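Local structure of eukaryotic Translation Initiation 4E (Schistosoma mansoni, 3HXI) at residues I58-K68 with D118-R129. The protein binds the 7-methylguanosine cap of mRNA and, as a translation initiation factor, probably brings capped messages to the ribosome under the control of 4E-BP. Sequence-based numbering, arbitrary orientation.
Sequences ITYGKDLYMFK and DRQICGAVFQPR. With GTG (7-methyl-guanosine-5'-triphosphate-5'-guanosine), chain C.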
loop_
_atom_site.group_PDB
_atom_site.type_symbol
_atom_site.label_atom_id
_atom_site.label_comp_id
_atom_site.label_asym_id
_atom_site.label_seq_id
_atom_site.Cartn_x
_atom_site.Cartn_y
_atom_site.Cartn_z
ATOM N N ILE A 58 14.928 -5.882 3.756
ATOM C CA ILE A 58 14.006 -6.840 4.385
ATOM C C ILE A 58 14.238 -8.260 3.911
ATOM O O ILE A 58 14.558 -8.487 2.741
ATOM C CB ILE A 58 12.510 -6.496 4.129
ATOM C CG1 ILE A 58 12.233 -5.026 4.401
ATOM C CG2 ILE A 58 11.588 -7.315 5.043
ATOM C CD1 ILE A 58 10.799 -4.641 4.130
ATOM N N THR A 59 14.063 -9.207 4.831
ATOM C CA THR A 59 14.199 -10.626 4.538
ATOM C C THR A 59 12.929 -11.138 3.825
ATOM O O THR A 59 11.817 -10.672 4.111
ATOM C CB THR A 59 14.475 -11.436 5.838
ATOM O OG1 THR A 59 13.360 -11.330 6.729
ATOM C CG2 THR A 59 15.711 -10.905 6.555
ATOM N N TYR A 60 13.094 -12.081 2.902
ATOM C CA TYR A 60 11.959 -12.590 2.129
ATOM C C TYR A 60 10.829 -13.098 3.023
ATOM O O TYR A 60 11.079 -13.732 4.058
ATOM C CB TYR A 60 12.382 -13.698 1.176
ATOM C CG TYR A 60 13.287 -13.257 0.047
ATOM C CD1 TYR A 60 12.927 -12.213 -0.810
ATOM C CD2 TYR A 60 14.492 -13.909 -0.185
ATOM C CE1 TYR A 60 13.764 -11.820 -1.862
ATOM C CE2 TYR A 60 15.326 -13.529 -1.228
ATOM C CZ TYR A 60 14.959 -12.493 -2.063
ATOM O OH TYR A 60 15.802 -12.132 -3.099
ATOM N N GLY A 61 9.595 -12.795 2.626
ATOM C CA GLY A 61 8.403 -13.251 3.341
ATOM C C GLY A 61 7.999 -12.412 4.544
ATOM O O GLY A 61 6.984 -12.726 5.191
ATOM N N LYS A 62 8.796 -11.384 4.869
ATOM C CA LYS A 62 8.472 -10.409 5.931
ATOM C C LYS A 62 7.892 -9.184 5.246
ATOM O O LYS A 62 8.548 -8.593 4.399
ATOM C CB LYS A 62 9.707 -10.011 6.734
ATOM C CG LYS A 62 9.485 -8.792 7.671
ATOM C CD LYS A 62 10.670 -8.566 8.621
ATOM C CE LYS A 62 10.767 -7.098 9.051
ATOM N NZ LYS A 62 11.634 -6.934 10.263
ATOM N N ASP A 63 6.662 -8.828 5.583
ATOM C CA ASP A 63 5.926 -7.864 4.781
ATOM C C ASP A 63 5.641 -6.586 5.571
ATOM O O ASP A 63 5.627 -6.603 6.799
ATOM C CB ASP A 63 4.611 -8.484 4.270
ATOM C CG ASP A 63 4.829 -9.719 3.384
ATOM O OD1 ASP A 63 5.963 -9.953 2.962
ATOM O OD2 ASP A 63 3.853 -10.462 3.097
ATOM N N LEU A 64 5.405 -5.494 4.846
ATOM C CA LEU A 64 5.073 -4.196 5.418
ATOM C C LEU A 64 3.665 -3.812 4.963
ATOM O O LEU A 64 3.342 -3.916 3.770
ATOM C CB LEU A 64 6.056 -3.135 4.929
ATOM C CG LEU A 64 7.549 -3.453 5.036
ATOM C CD1 LEU A 64 8.374 -2.341 4.341
ATOM C CD2 LEU A 64 7.942 -3.622 6.502
ATOM N N TYR A 65 2.843 -3.384 5.920
ATOM C CA TYR A 65 1.457 -2.959 5.658
ATOM C C TYR A 65 1.261 -1.551 6.191
ATOM O O TYR A 65 1.576 -1.292 7.366
ATOM C CB TYR A 65 0.464 -3.889 6.386
ATOM C CG TYR A 65 0.261 -5.261 5.755
ATOM C CD1 TYR A 65 -0.916 -5.549 5.038
ATOM C CD2 TYR A 65 1.241 -6.265 5.866
ATOM C CE1 TYR A 65 -1.112 -6.798 4.445
ATOM C CE2 TYR A 65 1.054 -7.522 5.280
ATOM C CZ TYR A 65 -0.131 -7.779 4.570
ATOM O OH TYR A 65 -0.342 -9.009 3.958
ATOM N N MET A 66 0.732 -0.650 5.362
ATOM C CA MET A 66 0.364 0.689 5.851
ATOM C C MET A 66 -1.094 0.981 5.522
ATOM O O MET A 66 -1.463 1.059 4.339
ATOM C CB MET A 66 1.267 1.793 5.293
ATOM C CG MET A 66 0.926 3.189 5.875
ATOM S SD MET A 66 1.621 4.597 4.987
ATOM C CE MET A 66 0.534 4.654 3.553
ATOM N N PHE A 67 -1.913 1.116 6.569
ATOM C CA PHE A 67 -3.364 1.249 6.430
ATOM C C PHE A 67 -3.927 2.432 7.217
ATOM O O PHE A 67 -3.411 2.758 8.281
ATOM C CB PHE A 67 -4.042 -0.059 6.880
ATOM C CG PHE A 67 -4.098 -1.098 5.786
ATOM C CD1 PHE A 67 -5.305 -1.424 5.172
ATOM C CD2 PHE A 67 -2.929 -1.714 5.338
ATOM C CE1 PHE A 67 -5.353 -2.368 4.111
ATOM C CE2 PHE A 67 -2.966 -2.658 4.279
ATOM C CZ PHE A 67 -4.179 -2.977 3.674
ATOM N N LYS A 68 -4.987 3.062 6.709
ATOM C CA LYS A 68 -5.691 4.094 7.483
ATOM C C LYS A 68 -6.001 3.453 8.820
ATOM O O LYS A 68 -6.455 2.297 8.857
ATOM C CB LYS A 68 -6.971 4.581 6.766
ATOM C CG LYS A 68 -6.664 5.331 5.487
ATOM C CD LYS A 68 -7.854 6.046 4.888
ATOM C CE LYS A 68 -7.480 6.755 3.595
ATOM N NZ LYS A 68 -8.698 7.236 2.905
ATOM N N ASP A 118 -9.531 9.248 -2.889
ATOM C CA ASP A 118 -8.988 9.109 -1.539
ATOM C C ASP A 118 -9.883 8.237 -0.669
ATOM O O ASP A 118 -9.399 7.448 0.167
ATOM C CB ASP A 118 -8.790 10.484 -0.907
ATOM C CG ASP A 118 -8.219 10.406 0.489
ATOM O OD1 ASP A 118 -6.993 10.267 0.632
ATOM O OD2 ASP A 118 -9.011 10.484 1.445
ATOM N N ARG A 119 -11.196 8.398 -0.853
ATOM C CA ARG A 119 -12.185 7.602 -0.119
ATOM C C ARG A 119 -12.052 6.096 -0.388
ATOM O O ARG A 119 -12.396 5.288 0.464
ATOM C CB ARG A 119 -13.610 8.089 -0.420
ATOM C CG ARG A 119 -13.883 9.516 0.086
ATOM C CD ARG A 119 -15.378 9.892 0.023
ATOM N NE ARG A 119 -15.806 10.256 -1.329
ATOM C CZ ARG A 119 -16.016 11.513 -1.726
ATOM N NH1 ARG A 119 -16.394 11.773 -2.964
ATOM N NH2 ARG A 119 -15.843 12.515 -0.882
ATOM N N GLN A 120 -11.561 5.736 -1.574
ATOM C CA GLN A 120 -11.425 4.324 -1.942
ATOM C C GLN A 120 -10.248 3.686 -1.224
ATOM O O GLN A 120 -10.208 2.460 -1.051
ATOM C CB GLN A 120 -11.224 4.159 -3.458
ATOM C CG GLN A 120 -12.479 4.158 -4.291
ATOM C CD GLN A 120 -13.431 3.050 -3.875
ATOM O OE1 GLN A 120 -13.112 1.849 -3.967
ATOM N NE2 GLN A 120 -14.588 3.447 -3.391
ATOM N N ILE A 121 -9.289 4.511 -0.809
ATOM C CA ILE A 121 -7.999 3.987 -0.333
ATOM C C ILE A 121 -8.114 3.353 1.048
ATOM O O ILE A 121 -8.605 3.986 2.001
ATOM C CB ILE A 121 -6.874 5.080 -0.332
ATOM C CG1 ILE A 121 -6.627 5.639 -1.747
ATOM C CG2 ILE A 121 -5.571 4.534 0.323
ATOM C CD1 ILE A 121 -6.115 4.644 -2.799
ATOM N N CYS A 122 -7.643 2.114 1.152
ATOM C CA CYS A 122 -7.525 1.449 2.443
ATOM C C CYS A 122 -6.084 1.420 2.927
ATOM O O CYS A 122 -5.794 1.821 4.050
ATOM C CB CYS A 122 -8.059 0.024 2.360
ATOM S SG CYS A 122 -9.827 -0.029 2.011
ATOM N N GLY A 123 -5.175 0.946 2.080
ATOM C CA GLY A 123 -3.776 0.839 2.495
ATOM C C GLY A 123 -2.847 0.302 1.421
ATOM O O GLY A 123 -3.282 0.046 0.292
ATOM N N ALA A 124 -1.578 0.143 1.781
ATOM C CA ALA A 124 -0.537 -0.342 0.873
ATOM C C ALA A 124 0.243 -1.493 1.529
ATOM O O ALA A 124 0.323 -1.587 2.765
ATOM C CB ALA A 124 0.405 0.788 0.481
ATOM N N VAL A 125 0.811 -2.358 0.700
ATOM C CA VAL A 125 1.496 -3.569 1.173
ATOM C C VAL A 125 2.759 -3.793 0.341
ATOM O O VAL A 125 2.702 -3.742 -0.885
ATOM C CB VAL A 125 0.604 -4.824 1.024
ATOM C CG1 VAL A 125 1.247 -6.059 1.713
ATOM C CG2 VAL A 125 -0.807 -4.586 1.576
ATOM N N PHE A 126 3.874 -4.040 1.016
ATOM C CA PHE A 126 5.093 -4.474 0.369
ATOM C C PHE A 126 5.431 -5.907 0.766
ATOM O O PHE A 126 5.525 -6.217 1.946
ATOM C CB PHE A 126 6.263 -3.571 0.742
ATOM C CG PHE A 126 7.543 -3.999 0.095
ATOM C CD1 PHE A 126 7.610 -4.108 -1.289
ATOM C CD2 PHE A 126 8.637 -4.383 0.865
ATOM C CE1 PHE A 126 8.795 -4.539 -1.918
ATOM C CE2 PHE A 126 9.817 -4.825 0.258
ATOM C CZ PHE A 126 9.903 -4.888 -1.129
ATOM N N GLN A 127 5.611 -6.768 -0.229
ATOM C CA GLN A 127 5.867 -8.192 -0.002
ATOM C C GLN A 127 7.129 -8.624 -0.755
ATOM O O GLN A 127 7.095 -8.862 -1.956
ATOM C CB GLN A 127 4.666 -9.038 -0.427
ATOM C CG GLN A 127 3.400 -8.677 0.325
ATOM C CD GLN A 127 2.209 -9.452 -0.170
ATOM O OE1 GLN A 127 1.820 -9.331 -1.334
ATOM N NE2 GLN A 127 1.633 -10.269 0.705
ATOM N N PRO A 128 8.259 -8.706 -0.043
ATOM C CA PRO A 128 9.483 -9.198 -0.680
ATOM C C PRO A 128 9.435 -10.720 -0.858
ATOM O O PRO A 128 9.153 -11.457 0.088
ATOM C CB PRO A 128 10.581 -8.788 0.305
ATOM C CG PRO A 128 9.894 -8.782 1.627
ATOM C CD PRO A 128 8.469 -8.342 1.365
ATOM N N ARG A 129 9.686 -11.177 -2.079
ATOM C CA ARG A 129 9.659 -12.596 -2.381
ATOM C C ARG A 129 10.816 -12.944 -3.294
ATOM O O ARG A 129 11.208 -12.144 -4.143
ATOM C CB ARG A 129 8.362 -13.001 -3.076
ATOM C CG ARG A 129 7.068 -12.751 -2.302
ATOM C CD ARG A 129 6.926 -13.692 -1.109
ATOM N NE ARG A 129 5.652 -13.454 -0.438
ATOM C CZ ARG A 129 5.451 -12.509 0.471
ATOM N NH1 ARG A 129 4.251 -12.372 1.026
ATOM N NH2 ARG A 129 6.456 -11.715 0.837
HETATM P PA GTG C . 0.430 -13.890 0.472
HETATM O O1A GTG C . 1.566 -13.736 1.447
HETATM O O2A GTG C . -0.285 -12.693 -0.117
HETATM O O3A GTG C . 0.800 -14.858 -0.755
HETATM P PB GTG C . 2.216 -15.415 -1.218
HETATM O O1B GTG C . 3.209 -14.298 -1.416
HETATM O O2B GTG C . 1.911 -16.363 -2.374
HETATM O O3B GTG C . 2.598 -16.335 0.045
HETATM N N9A GTG C . -3.605 -14.288 3.976
HETATM C C8A GTG C . -3.135 -13.247 3.281
HETATM N N7A GTG C . -3.892 -12.162 3.560
HETATM C C7X GTG C . -3.656 -10.821 2.969
HETATM C C5A GTG C . -4.832 -12.543 4.428
HETATM C C6A GTG C . -5.870 -11.831 5.042
HETATM O O6A GTG C . -6.076 -10.612 4.838
HETATM N N1A GTG C . -6.693 -12.511 5.878
HETATM C C2A GTG C . -6.481 -13.843 6.122
HETATM N N2A GTG C . -7.279 -14.538 6.953
HETATM N N3A GTG C . -5.474 -14.523 5.530
HETATM C C4A GTG C . -4.645 -13.877 4.691
HETATM O O5D GTG C . -0.685 -14.721 1.230
HETATM C C5D GTG C . -0.352 -16.001 1.759
HETATM C C4D GTG C . -1.530 -16.537 2.541
HETATM O O4D GTG C . -1.717 -15.723 3.690
HETATM C C3D GTG C . -2.845 -16.485 1.791
HETATM O O3D GTG C . -2.985 -17.597 0.909
HETATM C C2D GTG C . -3.839 -16.498 2.927
HETATM O O2D GTG C . -4.024 -17.842 3.397
HETATM C C1D GTG C . -3.112 -15.686 3.993
HETATM P PG GTG C . 4.004 -17.058 0.332
HETATM O O1G GTG C . 5.146 -16.449 -0.417
HETATM O O2G GTG C . 3.780 -18.559 0.270
HETATM O O5E GTG C . 4.165 -16.683 1.886
HETATM C C5E GTG C . 4.500 -15.351 2.272
HETATM C C4E GTG C . 4.689 -15.282 3.773
HETATM O O4E GTG C . 3.445 -15.592 4.408
HETATM C C3E GTG C . 5.682 -16.305 4.294
HETATM O O3E GTG C . 6.251 -15.761 5.497
HETATM C C2E GTG C . 4.827 -17.504 4.677
HETATM O O2E GTG C . 5.431 -18.324 5.691
HETATM C C1E GTG C . 3.585 -16.791 5.194
HETATM N N9B GTG C . 2.297 -17.506 5.094
HETATM C C8B GTG C . 1.905 -17.855 3.749
HETATM N N7B GTG C . 0.608 -18.479 3.992
HETATM C C5B GTG C . 0.345 -18.416 5.332
HETATM C C6B GTG C . -0.790 -18.861 6.161
HETATM O O6B GTG C . -1.758 -19.421 5.581
HETATM N N1B GTG C . -0.719 -18.658 7.507
HETATM C C2B GTG C . 0.362 -18.041 8.098
HETATM N N2B GTG C . 0.412 -17.838 9.438
HETATM N N3B GTG C . 1.433 -17.606 7.390
HETATM C C4B GTG C . 1.452 -17.761 6.051
#
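Arg129 grips Asp63 end-on, with NH2 to OD1 and NH1 to OD2, both 2.8 Å, each oxygen using its syn lone pair and the two flat groups only 8° from coplanar. Gln127 NE2 reaches Asp63 OD2 from above the carboxylate plane at 3.3 Å. The same two side chains serve the bound cap dinucleotide: Arg129 NE bonds GTG O1B at 2.8 Å, NH1 also holds O1A, and Gln127 NE2 holds O2A. A bend at chi2 (-70°) turns the guanidinium back toward the 58-68 segment; NH2 also bonds the neighbouring Pro128 O. That carbonyl accepts Gly61 N on the opposite face, tying down the type II turn of Thr59 to Lys62, whose Gly61 O receives GTG O3E.

Backbone bonds pair strands 63-68 and 121-127, antiparallel neighbours in the curved eIF4E sheet, from Leu64 with Phe126 to Lys68 N with Cys122 O. At the far end extended Lys68 carries NZ to Asp118 O in the last turn of helix 115-120, with a longer salt bridge to Asp118 OD2; OD1 is hydrogen-bonded to Ser110.

Apolar contacts line both sheet faces. Val125 CG1 sits over the Tyr65 ring, 3.7 Å from its centroid, and Gly123 CA lies almost centrally over Phe67, whose edge meets Val125 CG2. On the helix-covered face Leu64 CD1 packs against Phe126; helix 96-108 adds Trp100 on Leu64 and Val96 on Phe126.

Asp63 is thus a second-shell residue: its buried carboxylate fixes the rotation of Arg129 and probably offsets part of its charge, leaving NE and NH1 directed at the triphosphate.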